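Local coordinates for protein cellulose hydrolase (Bacillus licheniformis, PDB 4YZT) that hydrolyses beta-1,4-glucosidic bonds of cellulose as a tri-modular family 5 endoglucanase, here holding cellotetraose in its pocket, at residues A[149-152]-A[153-157]; A[441-445]-A[446-450]; A[519-523]-A[524-528]. All coordinates share one frame; numbering follows the deposited sequence.

Contact 1 (A[149-152]-A[153-157]); sequences KNKS and ERLLF
Ser-152 makes both hydrogen bonds to 153-157, one with its backbone and one with its side chain. Its carbonyl O accepts Leu-155 N at 3.0 Å, closing a type I beta turn from Ser-152 to Leu-155. The donor sits well above the carbonyl plane (42°) and not on a lone pair. The same O also accepts a bond from the Arg-192 guanidinium. The hydroxyl folds forward instead: Ser-152 OG accepts Arg-154 N at 3.1 Å in a nearly straight bond. This is an ST turn laid over the beta turn. Arg-154 CB lies 3.5 Å from that OG, while its NH1 end turns away to Glu-108 O.

The apolar part is small. Lys-151 CB meets Leu-155 CD2 at 3.8 Å, the two side chains crossing obliquely. Leu-155 has CG anti to its backbone N (chi1 177°), and its CD2 lies against the base of the lysine. Lys-151 then bends at chi2, and NZ forms salt bridges with Glu-98 and Asp-102 of helix 91-105.

The loop joins helix 130-147 to strand 155-158. It is an alpha-beta connection of the (beta/alpha)8 (TIM) barrel, leading into the fourth barrel strand.

Contact 2 (A[441-445]-A[446-450]); sequences FTISQ and SAISG
Ala-447 N donates a hydrogen bond to Ser-444 O at 2.9 Å and turns the chain sharply as strand 440-444 ends. The donor lies far above the carbonyl plane (60°). Ala-447 CB rests against the serine at the same bend, 3.8 Å from Ser-444 CB.

Ile-448 packs against the carbonyl oxygens of the turn and against Ile-443. Its CG1 sits 3.5 Å from Ser-444 O and 3.6 Å from Gln-445 O, so one methylene touches two carbonyl oxygens. The same CG1 meets Ile-443 CG2 at 3.8 Å, and the two isoleucine side chains cross at about a right angle. The CG2 methyl of Ile-443 is set for this by standing anti to its own backbone N, while CG1 lies beside that N (chi1 -68°).

The turn carries the chain from an outermost strand of a mixed four-strand sheet in the C-terminal module to strand 452-457 of a second sheet. Strand 440-444 runs parallel to strand 527-535 and bonds to it through the backbone.

Further out, Leu-508 of helix 505-510 touches both isoleucines. Glu-505 of that helix touches Ile-448 and accepts a hydrogen bond from Gly-450 N. Ser-446 OG and Ser-444 OG are 3.3 Å apart, at best a weak bond; the Ser-446 hydroxyl also has Pro-536 OXT within reach, and it has two conformers. The chain terminus offers firmer partners: Ser-444 OG is hydrogen-bonded to Pro-536 O and, in the conformer given, Ser-446 OG to Pro-536 OXT.

Contact 3 (A[519-523]-A[524-528]); sequences FELWP and KGVEA
Glu-520 and Glu-527 stand side by side and point the same way, their carboxylate planes only 13° apart. Their OE2 atoms are 4.6 Å from each other. Water 1 lies between them and donates to both, at 2.7 Å to Glu-520 OE2 and 2.9 Å to Glu-527 OE2, which probably eases the like charges. Tyr-487 OH is a further partner of Glu-520 OE2. The other oxygen, Glu-520 OE1, reaches Lys-524 NZ through water 2. The lysine bends at chi2 (67°) to come round to it.

Val-526 splits its two methyls between neighbours. CG1, anti to its backbone N, meets Leu-521 CD1 at 3.9 Å. CG2 meets Pro-523 CG, also at 3.9 Å. Both pairs cross at a slant. With an alanine at Leu-521, Val-526 CG1 would probably lose its neighbour and a gap would open beside Glu-527 CA.

Phe-519 turns its ring edge to Ala-528 O, which lies in the ring plane. Its N and O both bond to Ala-528. Leu-521 N bonds to Val-526 O at 2.8 Å, and water 3 links Leu-521 O to Gly-525 N. A type II turn from Pro-523, entered by a cis peptide, closes with Val-526 N on Pro-523 O at 3.1 Å. The positive phi of Gly-525 suits the turn.

Trp-522 leans on Thr-238, Asn-278 and Glu-279 of the catalytic domain and on Phe-345 of the X2 domain. Tyr-431 touches Pro-523 and Val-526. This is an antiparallel beta hairpin whose turn end packs against the other modules, through Trp-522, Pro-523 and Val-526.

Overall arrangement
Contact 1 belongs to the catalytic barrel, while contacts 2 and 3 belong to the C-terminal module. The centre of contact 1 is about 55 Å from that of contact 2 and about 51 Å from that of contact 3, across the centre of the chain. Contacts 2 and 3 share one mixed sheet, through neighbouring strands 440-444 and 527-535. Their centres are about 26 Å apart and their nearest atoms about 8 Å. Contact 1 opens the strand that ends near Glu-162 of the glycan pocket, so it lies at the other end of the barrel. Contact 3 touches Asn-278 and Glu-279, close in sequence to the pocket residue Leu-275.

Contact 1 (A[149-152]-A[153-157])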
ATOM      1  N   LYS A 149      -7.531  29.613  -2.062  1.00 14.95           N
ATOM      2  CA  LYS A 149      -6.493  30.639  -2.215  1.00 15.39           C
ATOM      3  C   LYS A 149      -5.874  31.137  -0.893  1.00 18.49           C
ATOM      4  O   LYS A 149      -4.665  31.381  -0.809  1.00 18.05           O
ATOM      5  CB  LYS A 149      -7.081  31.826  -2.981  1.00 16.43           C
ATOM      6  CG  LYS A 149      -6.157  33.036  -3.060  1.00 19.83           C
ATOM      7  CD  LYS A 149      -6.751  34.151  -3.917  1.00 21.26           C
ATOM      8  CE  LYS A 149      -5.871  35.393  -3.865  1.00 25.61           C
ATOM      9  NZ  LYS A 149      -6.363  36.496  -4.751  1.00 28.40           N
ATOM     10  N   ASN A 150      -6.707  31.266   0.137  1.00 17.97           N
ATOM     11  CA  ASN A 150      -6.309  31.918   1.378  1.00 17.63           C
ATOM     12  C   ASN A 150      -5.935  30.971   2.500  1.00 18.05           C
ATOM     13  O   ASN A 150      -5.676  31.410   3.632  1.00 18.86           O
ATOM     14  CB  ASN A 150      -7.437  32.834   1.837  1.00 18.49           C
ATOM     15  CG  ASN A 150      -7.696  33.935   0.847  1.00 22.53           C
ATOM     16  OD1 ASN A 150      -6.758  34.579   0.366  1.00 23.08           O
ATOM     17  ND2 ASN A 150      -8.962  34.135   0.495  1.00 25.10           N
ATOM     18  N   LYS A 151      -5.915  29.674   2.189  1.00 15.52           N
ATOM     19  CA  LYS A 151      -5.498  28.659   3.143  1.00 16.47           C
ATOM     20  C   LYS A 151      -4.006  28.758   3.443  1.00 19.73           C
ATOM     21  O   LYS A 151      -3.228  29.247   2.612  1.00 18.92           O
ATOM     22  CB  LYS A 151      -5.831  27.269   2.614  1.00 14.55           C
ATOM     23  CG  LYS A 151      -7.321  27.063   2.301  1.00 13.97           C
ATOM     24  CD  LYS A 151      -8.186  27.189   3.571  1.00 14.47           C
ATOM     25  CE  LYS A 151      -9.672  27.006   3.217  1.00 16.18           C
ATOM     26  NZ  LYS A 151     -10.590  27.140   4.397  1.00 17.65           N
ATOM     27  N   SER A 152      -3.593  28.279   4.610  1.00 20.81           N
ATOM     28  CA  SER A 152      -2.189  28.401   4.986  1.00 21.39           C
ATOM     29  C   SER A 152      -1.278  27.641   4.019  1.00 18.15           C
ATOM     30  O   SER A 152      -1.736  26.798   3.214  1.00 18.11           O
ATOM     31  CB  SER A 152      -1.963  27.913   6.414  1.00 22.42           C
ATOM     32  OG  SER A 152      -1.424  26.598   6.452  1.00 20.07           O
ATOM     33  N   GLU A 153       0.013  27.945   4.115  1.00 19.13           N
ATOM     34  CA  GLU A 153       1.037  27.375   3.241  1.00 21.01           C
ATOM     35  C   GLU A 153       1.247  25.875   3.472  1.00 17.63           C
ATOM     36  O   GLU A 153       2.017  25.237   2.743  1.00 13.93           O
ATOM     37  CB  GLU A 153       2.363  28.123   3.441  1.00 26.43           C
ATOM     38  CG  GLU A 153       2.938  27.949   4.855  1.00 33.61           C
ATOM     39  CD  GLU A 153       4.055  28.938   5.198  1.00 41.87           C
ATOM     40  OE1 GLU A 153       5.130  28.893   4.560  1.00 44.60           O
ATOM     41  OE2 GLU A 153       3.851  29.762   6.115  1.00 45.37           O
ATOM     42  N   ARG A 154       0.591  25.319   4.493  1.00 15.38           N
ATOM     43  CA  ARG A 154       0.652  23.876   4.711  1.00 13.75           C
ATOM     44  C   ARG A 154      -0.269  23.133   3.744  1.00 13.50           C
ATOM     45  O   ARG A 154      -0.252  21.903   3.690  1.00 12.31           O
ATOM     46  CB  ARG A 154       0.303  23.516   6.159  1.00 14.69           C
ATOM     47  CG  ARG A 154       1.357  24.010   7.153  1.00 19.90           C
ATOM     48  CD  ARG A 154       1.279  23.374   8.532  1.00 22.26           C
ATOM     49  NE  ARG A 154       2.400  23.872   9.335  1.00 28.48           N
ATOM     50  CZ  ARG A 154       2.980  23.231  10.352  1.00 32.43           C
ATOM     51  NH1 ARG A 154       2.557  22.030  10.740  1.00 31.41           N
ATOM     52  NH2 ARG A 154       3.997  23.805  10.983  1.00 34.81           N
ATOM     53  N   LEU A 155      -1.051  23.866   2.961  1.00 12.41           N
ATOM     54  CA  LEU A 155      -1.841  23.208   1.920  1.00 11.35           C
ATOM     55  C   LEU A 155      -1.110  23.298   0.581  1.00 11.64           C
ATOM     56  O   LEU A 155      -0.736  24.387   0.131  1.00 11.96           O
ATOM     57  CB  LEU A 155      -3.248  23.813   1.820  1.00 11.70           C
ATOM     58  CG  LEU A 155      -4.161  23.257   0.704  1.00 14.56           C
ATOM     59  CD1 LEU A 155      -4.507  21.773   0.896  1.00 14.06           C
ATOM     60  CD2 LEU A 155      -5.423  24.096   0.595  1.00 15.21           C
ATOM     61  N   LEU A 156      -0.899  22.134  -0.026  1.00 10.61           N
ATOM     62  CA  LEU A 156      -0.238  21.990  -1.318  1.00 12.23           C
ATOM     63  C   LEU A 156      -1.278  21.599  -2.370  1.00 12.30           C
ATOM     64  O   LEU A 156      -2.239  20.895  -2.058  1.00  9.99           O
ATOM     65  CB  LEU A 156       0.867  20.924  -1.265  1.00 11.55           C
ATOM     66  CG  LEU A 156       2.114  21.146  -0.384  1.00 14.33           C
ATOM     67  CD1 LEU A 156       1.826  20.819   1.071  1.00 14.91           C
ATOM     68  CD2 LEU A 156       3.287  20.305  -0.877  1.00 12.02           C
ATOM     69  N   PHE A 157      -1.094  22.054  -3.607  1.00 13.21           N
ATOM     70  CA  PHE A 157      -1.946  21.601  -4.716  1.00 14.82           C
ATOM     71  C   PHE A 157      -1.192  20.604  -5.586  1.00 14.10           C
ATOM     72  O   PHE A 157      -0.056  20.875  -5.989  1.00 14.83           O
ATOM     73  CB  PHE A 157      -2.398  22.756  -5.623  1.00 12.23           C
ATOM     74  CG  PHE A 157      -3.292  23.784  -4.968  1.00 13.80           C
ATOM     75  CD1 PHE A 157      -3.996  23.510  -3.817  1.00 12.30           C
ATOM     76  CD2 PHE A 157      -3.424  25.044  -5.542  1.00 11.93           C
ATOM     77  CE1 PHE A 157      -4.822  24.486  -3.231  1.00 14.51           C
ATOM     78  CE2 PHE A 157      -4.239  26.023  -4.968  1.00 12.47           C
ATOM     79  CZ  PHE A 157      -4.940  25.738  -3.815  1.00 12.37           C
TER

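Contact 2 (A[441-445]-A[446-450])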
ATOM      1  N   PHE A 441     -15.235 -30.329  -6.604  1.00 19.19           N
ATOM      2  CA  PHE A 441     -16.428 -29.561  -6.940  1.00 19.69           C
ATOM      3  C   PHE A 441     -16.729 -29.702  -8.421  1.00 23.14           C
ATOM      4  O   PHE A 441     -15.821 -29.745  -9.239  1.00 24.68           O
ATOM      5  CB  PHE A 441     -16.246 -28.083  -6.581  1.00 20.07           C
ATOM      6  CG  PHE A 441     -16.064 -27.838  -5.112  1.00 20.01           C
ATOM      7  CD1 PHE A 441     -14.812 -28.001  -4.518  1.00 20.19           C
ATOM      8  CD2 PHE A 441     -17.135 -27.443  -4.326  1.00 18.69           C
ATOM      9  CE1 PHE A 441     -14.644 -27.782  -3.162  1.00 17.94           C
ATOM     10  CE2 PHE A 441     -16.969 -27.218  -2.971  1.00 18.98           C
ATOM     11  CZ  PHE A 441     -15.724 -27.381  -2.391  1.00 18.57           C
ATOM     12  N   THR A 442     -18.005 -29.775  -8.766  1.00 23.91           N
ATOM     13  CA  THR A 442     -18.397 -29.809 -10.165  1.00 23.89           C
ATOM     14  C   THR A 442     -19.119 -28.515 -10.474  1.00 25.99           C
ATOM     15  O   THR A 442     -20.012 -28.098  -9.734  1.00 27.92           O
ATOM     16  CB  THR A 442     -19.277 -31.023 -10.479  1.00 25.21           C
ATOM     17  OG1 THR A 442     -18.532 -32.217 -10.219  1.00 25.68           O
ATOM     18  CG2 THR A 442     -19.733 -31.025 -11.954  1.00 25.84           C
ATOM     19  N   ILE A 443     -18.696 -27.863 -11.549  1.00 23.46           N
ATOM     20  CA  ILE A 443     -19.290 -26.611 -11.980  1.00 24.95           C
ATOM     21  C   ILE A 443     -19.896 -26.764 -13.377  1.00 28.54           C
ATOM     22  O   ILE A 443     -19.261 -27.302 -14.285  1.00 27.75           O
ATOM     23  CB  ILE A 443     -18.253 -25.483 -11.970  1.00 26.10           C
ATOM     24  CG1 ILE A 443     -17.854 -25.178 -10.523  1.00 28.16           C
ATOM     25  CG2 ILE A 443     -18.789 -24.238 -12.665  1.00 27.62           C
ATOM     26  CD1 ILE A 443     -16.971 -23.994 -10.370  1.00 28.95           C
ATOM     27  N   SER A 444     -21.133 -26.307 -13.527  1.00 24.55           N
ATOM     28  CA  SER A 444     -21.769 -26.207 -14.828  1.00 26.44           C
ATOM     29  C   SER A 444     -21.438 -24.846 -15.442  1.00 25.31           C
ATOM     30  O   SER A 444     -21.691 -23.799 -14.830  1.00 24.79           O
ATOM     31  CB  SER A 444     -23.273 -26.403 -14.698  1.00 28.73           C
ATOM     32  OG  SER A 444     -23.928 -26.070 -15.906  1.00 31.20           O
ATOM     33  N   GLN A 445     -20.871 -24.863 -16.646  1.00 29.08           N
ATOM     34  CA  GLN A 445     -20.409 -23.631 -17.305  1.00 32.04           C
ATOM     35  C   GLN A 445     -21.525 -22.615 -17.533  1.00 38.71           C
ATOM     36  O   GLN A 445     -21.300 -21.403 -17.491  1.00 41.78           O
ATOM     37  CB  GLN A 445     -19.760 -23.947 -18.651  1.00 32.30           C
ATOM     38  CG  GLN A 445     -18.562 -24.863 -18.583  1.00 33.36           C
ATOM     39  CD  GLN A 445     -17.978 -25.140 -19.956  1.00 35.21           C
ATOM     40  OE1 GLN A 445     -18.375 -26.091 -20.635  1.00 33.09           O
ATOM     41  NE2 GLN A 445     -17.019 -24.320 -20.368  1.00 35.52           N
ATOM     42  N   SER A 446     -22.725 -23.118 -17.790  1.00 40.14           N
ATOM     43  CA  SER A 446     -23.871 -22.264 -18.062  0.51 41.75           C
ATOM     44  C   SER A 446     -24.514 -21.765 -16.775  1.00 41.86           C
ATOM     45  O   SER A 446     -25.397 -20.909 -16.803  1.00 45.66           O
ATOM     46  CB  SER A 446     -24.904 -23.016 -18.900  0.51 43.62           C
ATOM     47  OG  SER A 446     -25.355 -24.170 -18.215  0.51 44.20           O
ATOM     48  N   ALA A 447     -24.066 -22.303 -15.647  1.00 37.68           N
ATOM     49  CA  ALA A 447     -24.672 -21.972 -14.365  1.00 36.05           C
ATOM     50  C   ALA A 447     -23.747 -21.165 -13.456  1.00 30.69           C
ATOM     51  O   ALA A 447     -24.037 -20.996 -12.275  1.00 32.75           O
ATOM     52  CB  ALA A 447     -25.119 -23.249 -13.658  1.00 37.14           C
ATOM     53  N   ILE A 448     -22.652 -20.651 -14.001  1.00 26.27           N
ATOM     54  CA  ILE A 448     -21.706 -19.891 -13.186  1.00 23.71           C
ATOM     55  C   ILE A 448     -22.300 -18.552 -12.754  1.00 23.48           C
ATOM     56  O   ILE A 448     -22.767 -17.779 -13.586  1.00 23.27           O
ATOM     57  CB  ILE A 448     -20.386 -19.626 -13.935  1.00 22.81           C
ATOM     58  CG1 ILE A 448     -19.713 -20.954 -14.304  1.00 24.47           C
ATOM     59  CG2 ILE A 448     -19.465 -18.764 -13.077  1.00 20.41           C
ATOM     60  CD1 ILE A 448     -18.379 -20.793 -15.002  1.00 23.64           C
ATOM     61  N   SER A 449     -22.277 -18.281 -11.453  1.00 22.67           N
ATOM     62  CA  SER A 449     -22.847 -17.047 -10.914  1.00 22.73           C
ATOM     63  C   SER A 449     -22.250 -16.764  -9.542  1.00 23.52           C
ATOM     64  O   SER A 449     -22.718 -17.286  -8.533  1.00 26.07           O
ATOM     65  CB  SER A 449     -24.372 -17.146 -10.819  1.00 27.68           C
ATOM     66  OG  SER A 449     -24.956 -15.875 -10.569  1.00 28.99           O
ATOM     67  N   GLY A 450     -21.215 -15.938  -9.514  1.00 19.84           N
ATOM     68  CA  GLY A 450     -20.527 -15.638  -8.273  1.00 18.83           C
ATOM     69  C   GLY A 450     -19.380 -16.587  -7.988  1.00 17.99           C
ATOM     70  O   GLY A 450     -19.129 -17.537  -8.733  1.00 18.21           O
TER

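Contact 3 (A[519-523]-A[524-528])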
ATOM      1  N   PHE A 519      -4.070 -24.680  -3.268  1.00 13.11           N
ATOM      2  CA  PHE A 519      -4.073 -23.567  -2.328  1.00 14.94           C
ATOM      3  C   PHE A 519      -2.854 -23.692  -1.421  1.00 15.27           C
ATOM      4  O   PHE A 519      -2.856 -24.493  -0.490  1.00 16.34           O
ATOM      5  CB  PHE A 519      -5.375 -23.539  -1.512  1.00 14.08           C
ATOM      6  CG  PHE A 519      -6.581 -23.165  -2.324  1.00 13.73           C
ATOM      7  CD1 PHE A 519      -7.228 -24.113  -3.097  1.00 17.16           C
ATOM      8  CD2 PHE A 519      -7.052 -21.860  -2.330  1.00 11.84           C
ATOM      9  CE1 PHE A 519      -8.332 -23.772  -3.869  1.00 15.62           C
ATOM     10  CE2 PHE A 519      -8.151 -21.509  -3.088  1.00 12.82           C
ATOM     11  CZ  PHE A 519      -8.796 -22.474  -3.865  1.00 11.73           C
ATOM     12  N   GLU A 520      -1.807 -22.914  -1.712  1.00 11.89           N
ATOM     13  CA  GLU A 520      -0.569 -22.992  -0.945  1.00 12.28           C
ATOM     14  C   GLU A 520      -0.700 -22.111   0.289  1.00 14.17           C
ATOM     15  O   GLU A 520      -1.135 -20.959   0.215  1.00 12.86           O
ATOM     16  CB  GLU A 520       0.640 -22.585  -1.798  1.00 12.15           C
ATOM     17  CG  GLU A 520       0.850 -23.450  -3.024  1.00 14.85           C
ATOM     18  CD  GLU A 520       2.072 -23.061  -3.858  1.00 16.08           C
ATOM     19  OE1 GLU A 520       2.799 -22.104  -3.501  1.00 15.16           O
ATOM     20  OE2 GLU A 520       2.304 -23.727  -4.887  1.00 16.10           O
ATOM     21  N   LEU A 521      -0.339 -22.679   1.432  1.00 12.65           N
ATOM     22  CA  LEU A 521      -0.552 -22.043   2.719  1.00 13.10           C
ATOM     23  C   LEU A 521       0.746 -21.647   3.412  1.00 14.44           C
ATOM     24  O   LEU A 521       1.834 -22.058   3.008  1.00 13.69           O
ATOM     25  CB  LEU A 521      -1.353 -22.988   3.629  1.00 14.29           C
ATOM     26  CG  LEU A 521      -2.657 -23.479   3.007  1.00 14.95           C
ATOM     27  CD1 LEU A 521      -3.228 -24.692   3.758  1.00 16.68           C
ATOM     28  CD2 LEU A 521      -3.664 -22.346   2.997  1.00 15.18           C
ATOM     29  N   TRP A 522       0.606 -20.850   4.467  1.00 14.99           N
ATOM     30  CA  TRP A 522       1.648 -20.678   5.479  1.00 15.57           C
ATOM     31  C   TRP A 522       1.313 -21.628   6.632  1.00 14.74           C
ATOM     32  O   TRP A 522       0.170 -21.663   7.057  1.00 18.36           O
ATOM     33  CB  TRP A 522       1.701 -19.236   5.982  1.00 17.97           C
ATOM     34  CG  TRP A 522       1.964 -18.172   4.918  1.00 19.88           C
ATOM     35  CD1 TRP A 522       1.127 -17.154   4.545  1.00 20.63           C
ATOM     36  CD2 TRP A 522       3.155 -18.020   4.131  1.00 20.93           C
ATOM     37  NE1 TRP A 522       1.727 -16.384   3.566  1.00 20.10           N
ATOM     38  CE2 TRP A 522       2.967 -16.898   3.298  1.00 20.59           C
ATOM     39  CE3 TRP A 522       4.360 -18.728   4.049  1.00 21.07           C
ATOM     40  CZ2 TRP A 522       3.937 -16.473   2.391  1.00 21.75           C
ATOM     41  CZ3 TRP A 522       5.322 -18.304   3.145  1.00 23.41           C
ATOM     42  CH2 TRP A 522       5.103 -17.186   2.330  1.00 22.32           C
ATOM     43  N   PRO A 523       2.297 -22.386   7.158  1.00 17.42           N
ATOM     44  CA  PRO A 523       3.724 -22.386   6.823  1.00 19.05           C
ATOM     45  C   PRO A 523       4.027 -22.992   5.459  1.00 18.62           C
ATOM     46  O   PRO A 523       3.302 -23.881   4.993  1.00 18.21           O
ATOM     47  CB  PRO A 523       4.344 -23.237   7.931  1.00 20.12           C
ATOM     48  CG  PRO A 523       3.256 -24.180   8.322  1.00 17.26           C
ATOM     49  CD  PRO A 523       1.977 -23.391   8.186  1.00 17.19           C
ATOM     50  N   LYS A 524       5.101 -22.494   4.851  1.00 16.21           N
ATOM     51  CA  LYS A 524       5.598 -22.953   3.553  1.00 21.47           C
ATOM     52  C   LYS A 524       5.631 -24.467   3.456  1.00 21.23           C
ATOM     53  O   LYS A 524       6.210 -25.132   4.305  1.00 22.87           O
ATOM     54  CB  LYS A 524       7.005 -22.395   3.311  1.00 26.25           C
ATOM     55  CG  LYS A 524       7.631 -22.765   1.972  1.00 28.54           C
ATOM     56  CD  LYS A 524       6.879 -22.109   0.829  1.00 30.50           C
ATOM     57  CE  LYS A 524       7.614 -22.290  -0.493  1.00 33.72           C
ATOM     58  NZ  LYS A 524       6.808 -21.758  -1.625  1.00 33.30           N
ATOM     59  N   GLY A 525       5.001 -25.006   2.419  1.00 21.09           N
ATOM     60  CA  GLY A 525       5.006 -26.434   2.200  1.00 21.28           C
ATOM     61  C   GLY A 525       3.703 -27.114   2.586  1.00 20.31           C
ATOM     62  O   GLY A 525       3.468 -28.265   2.210  1.00 21.79           O
ATOM     63  N   VAL A 526       2.854 -26.420   3.343  1.00 16.54           N
ATOM     64  CA  VAL A 526       1.507 -26.933   3.604  1.00 16.37           C
ATOM     65  C   VAL A 526       0.559 -26.397   2.528  1.00 16.41           C
ATOM     66  O   VAL A 526       0.626 -25.225   2.140  1.00 16.31           O
ATOM     67  CB  VAL A 526       0.996 -26.540   5.011  1.00 17.75           C
ATOM     68  CG1 VAL A 526      -0.428 -27.047   5.238  1.00 18.15           C
ATOM     69  CG2 VAL A 526       1.912 -27.101   6.091  1.00 19.76           C
ATOM     70  N   GLU A 527      -0.316 -27.258   2.028  1.00 17.70           N
ATOM     71  CA  GLU A 527      -1.222 -26.841   0.966  1.00 15.85           C
ATOM     72  C   GLU A 527      -2.498 -27.660   0.990  1.00 15.20           C
ATOM     73  O   GLU A 527      -2.574 -28.695   1.669  1.00 16.65           O
ATOM     74  CB  GLU A 527      -0.541 -26.956  -0.402  1.00 16.22           C
ATOM     75  CG  GLU A 527       0.005 -28.332  -0.721  1.00 21.56           C
ATOM     76  CD  GLU A 527       0.816 -28.372  -2.021  1.00 25.33           C
ATOM     77  OE1 GLU A 527       0.660 -29.355  -2.776  1.00 25.15           O
ATOM     78  OE2 GLU A 527       1.605 -27.431  -2.289  1.00 26.01           O
ATOM     79  N   ALA A 528      -3.492 -27.184   0.249  1.00 13.98           N
ATOM     80  CA  ALA A 528      -4.774 -27.863   0.109  1.00 16.72           C
ATOM     81  C   ALA A 528      -5.132 -27.951  -1.371  1.00 16.18           C
ATOM     82  O   ALA A 528      -5.256 -26.924  -2.045  1.00 15.44           O
ATOM     83  CB  ALA A 528      -5.861 -27.133   0.887  1.00 15.66           C
TER
HETATM   84  O   HOH W   1       2.765 -26.413  -4.687  1.00 19.56           O
HETATM   85  O   HOH W   2       3.922 -21.540  -0.974  1.00 26.13           O
HETATM   86  O   HOH W   3       3.038 -23.500   0.967  1.00 18.26           O